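PDB 4IIY: MccF from Escherichia coli, which probably acts as a serine carboxypeptidase-like hydrolase of the S66 family that confers self-immunity to the peptide-nucleotide antibiotic microcin C7. Local coordinates for residues Glu238-Gly243 and Asn263-Phe268. The protein carries 1 engineered substitution. Residues are numbered along the deposited sequence; the frame is centred on the assembly and turned at random.
Sequences EGRVIG and NGDILF
The two strands of a beta-alpha-beta unit in the C-terminal domain of this S66 peptidase, 236-245 and 266-270, pair here in parallel, with V241 opposite I266 and I242 opposite L267. The backbone alternates partners: I266 N donates to R240 O (2.8 Å), I242 N to I266 O, and F268 N to I242 O in an almost straight bond (176° at the hydrogen). V241 and I266 share one face of the sheet, where V241 CG2 packs on F268 CB at 3.5 Å. Just ahead of strand 266-270, D265 runs side by side with R240. R240 CG is anti to the backbone N (chi1 179°) and the chain bends at chi3 (67°), which turns the guanidinium side-on to the carboxylate. R240 NE reaches D265 OD1 at 3.1 Å, from above the carboxylate plane, and R240 NH2 meets D265 OD2 on its syn side at 2.8 Å. I242 CD1 lies over one guanidinium face, 3.5 Å above its plane. Beyond the pair, R240 also bonds Y155 OH and E260 O, while R262 N donates to D265 OD2. A leucine in place of R240 would probably cost the buried D265 carboxylate this charged partner and both bonds from it. One water donates to both E238 O and G264 O, bridging the two chain segments ahead of the second strand. Charge thus ties the start of the second strand to the first.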
loop_
_atom_site.group_PDB
_atom_site.type_symbol
_atom_site.label_atom_id
_atom_site.label_comp_id
_atom_site.label_asym_id
_atom_site.label_seq_id
_atom_site.Cartn_x
_atom_site.Cartn_y
_atom_site.Cartn_z
ATOM N N GLU B 238 28.671 -6.586 -3.678
ATOM C CA GLU B 238 28.287 -7.804 -2.978
ATOM C C GLU B 238 27.651 -7.453 -1.643
ATOM O O GLU B 238 28.210 -6.676 -0.864
ATOM C CB GLU B 238 29.491 -8.721 -2.745
ATOM C CG GLU B 238 29.141 -10.020 -2.043
ATOM C CD GLU B 238 30.307 -10.989 -2.008
ATOM O OE1 GLU B 238 31.410 -10.606 -2.455
ATOM O OE2 GLU B 238 30.121 -12.132 -1.540
ATOM N N GLY B 239 26.479 -8.018 -1.369
ATOM C CA GLY B 239 25.778 -7.737 -0.127
ATOM C C GLY B 239 24.575 -8.639 0.047
ATOM O O GLY B 239 24.123 -9.282 -0.906
ATOM N N ARG B 240 24.062 -8.698 1.270
ATOM C CA ARG B 240 22.873 -9.485 1.577
ATOM C C ARG B 240 21.665 -8.950 0.822
ATOM O O ARG B 240 21.375 -7.762 0.885
ATOM C CB ARG B 240 22.585 -9.404 3.075
ATOM C CG ARG B 240 21.343 -10.169 3.492
ATOM C CD ARG B 240 21.008 -9.983 4.966
ATOM N NE ARG B 240 20.615 -8.609 5.263
ATOM C CZ ARG B 240 19.793 -8.257 6.247
ATOM N NH1 ARG B 240 19.252 -9.180 7.036
ATOM N NH2 ARG B 240 19.504 -6.975 6.431
ATOM N N VAL B 241 20.947 -9.829 0.128
ATOM C CA VAL B 241 19.743 -9.401 -0.572
ATOM C C VAL B 241 18.511 -9.469 0.334
ATOM O O VAL B 241 18.319 -10.439 1.076
ATOM C CB VAL B 241 19.520 -10.197 -1.876
ATOM C CG1 VAL B 241 19.236 -11.664 -1.605
ATOM C CG2 VAL B 241 18.389 -9.578 -2.695
ATOM N N ILE B 242 17.693 -8.422 0.280
ATOM C CA ILE B 242 16.488 -8.333 1.100
ATOM C C ILE B 242 15.389 -7.710 0.254
ATOM O O ILE B 242 15.650 -6.800 -0.537
ATOM C CB ILE B 242 16.714 -7.443 2.351
ATOM C CG1 ILE B 242 17.716 -8.077 3.305
ATOM C CG2 ILE B 242 15.405 -7.205 3.105
ATOM C CD1 ILE B 242 17.155 -9.252 4.068
ATOM N N GLY B 243 14.155 -8.186 0.428
ATOM C CA GLY B 243 13.012 -7.538 -0.199
ATOM C C GLY B 243 11.953 -8.498 -0.695
ATOM O O GLY B 243 11.583 -9.438 0.005
ATOM N N ASN B 263 22.957 -1.173 6.268
ATOM C CA ASN B 263 24.010 -0.661 5.405
ATOM C C ASN B 263 24.658 -1.784 4.611
ATOM O O ASN B 263 25.046 -2.805 5.172
ATOM C CB ASN B 263 25.086 0.048 6.234
ATOM C CG ASN B 263 24.618 1.378 6.783
ATOM O OD1 ASN B 263 23.819 2.078 6.164
ATOM N ND2 ASN B 263 25.135 1.746 7.952
ATOM N N GLY B 264 24.781 -1.579 3.307
ATOM C CA GLY B 264 25.431 -2.562 2.464
ATOM C C GLY B 264 24.526 -3.618 1.855
ATOM O O GLY B 264 24.969 -4.354 0.988
ATOM N N ASP B 265 23.273 -3.708 2.298
ATOM C CA ASP B 265 22.335 -4.657 1.696
ATOM C C ASP B 265 22.109 -4.347 0.221
ATOM O O ASP B 265 22.266 -3.207 -0.230
ATOM C CB ASP B 265 20.969 -4.604 2.392
ATOM C CG ASP B 265 20.937 -5.324 3.729
ATOM O OD1 ASP B 265 21.869 -6.090 4.081
ATOM O OD2 ASP B 265 19.920 -5.125 4.435
ATOM N N ILE B 266 21.714 -5.371 -0.524
ATOM C CA ILE B 266 21.182 -5.196 -1.872
ATOM C C ILE B 266 19.659 -5.282 -1.791
ATOM O O ILE B 266 19.124 -6.278 -1.320
ATOM C CB ILE B 266 21.733 -6.265 -2.842
ATOM C CG1 ILE B 266 23.239 -6.075 -3.032
ATOM C CG2 ILE B 266 21.002 -6.215 -4.184
ATOM C CD1 ILE B 266 23.903 -7.156 -3.866
ATOM N N LEU B 267 18.966 -4.240 -2.231
ATOM C CA LEU B 267 17.509 -4.247 -2.193
ATOM C C LEU B 267 16.969 -4.919 -3.434
ATOM O O LEU B 267 17.302 -4.505 -4.541
ATOM C CB LEU B 267 16.967 -2.817 -2.135
ATOM C CG LEU B 267 15.438 -2.705 -2.123
ATOM C CD1 LEU B 267 14.893 -3.190 -0.797
ATOM C CD2 LEU B 267 15.016 -1.273 -2.392
ATOM N N PHE B 268 16.130 -5.938 -3.259
ATOM C CA PHE B 268 15.421 -6.578 -4.365
ATOM C C PHE B 268 13.942 -6.210 -4.256
ATOM O O PHE B 268 13.305 -6.480 -3.229
ATOM C CB PHE B 268 15.597 -8.101 -4.299
ATOM C CG PHE B 268 14.604 -8.856 -5.135
ATOM C CD1 PHE B 268 14.626 -8.756 -6.516
ATOM C CD2 PHE B 268 13.638 -9.652 -4.541
ATOM C CE1 PHE B 268 13.687 -9.444 -7.294
ATOM C CE2 PHE B 268 12.705 -10.343 -5.312
ATOM C CZ PHE B 268 12.734 -10.236 -6.688
HETATM O O HOH W 1 27.619 -4.601 0.702
#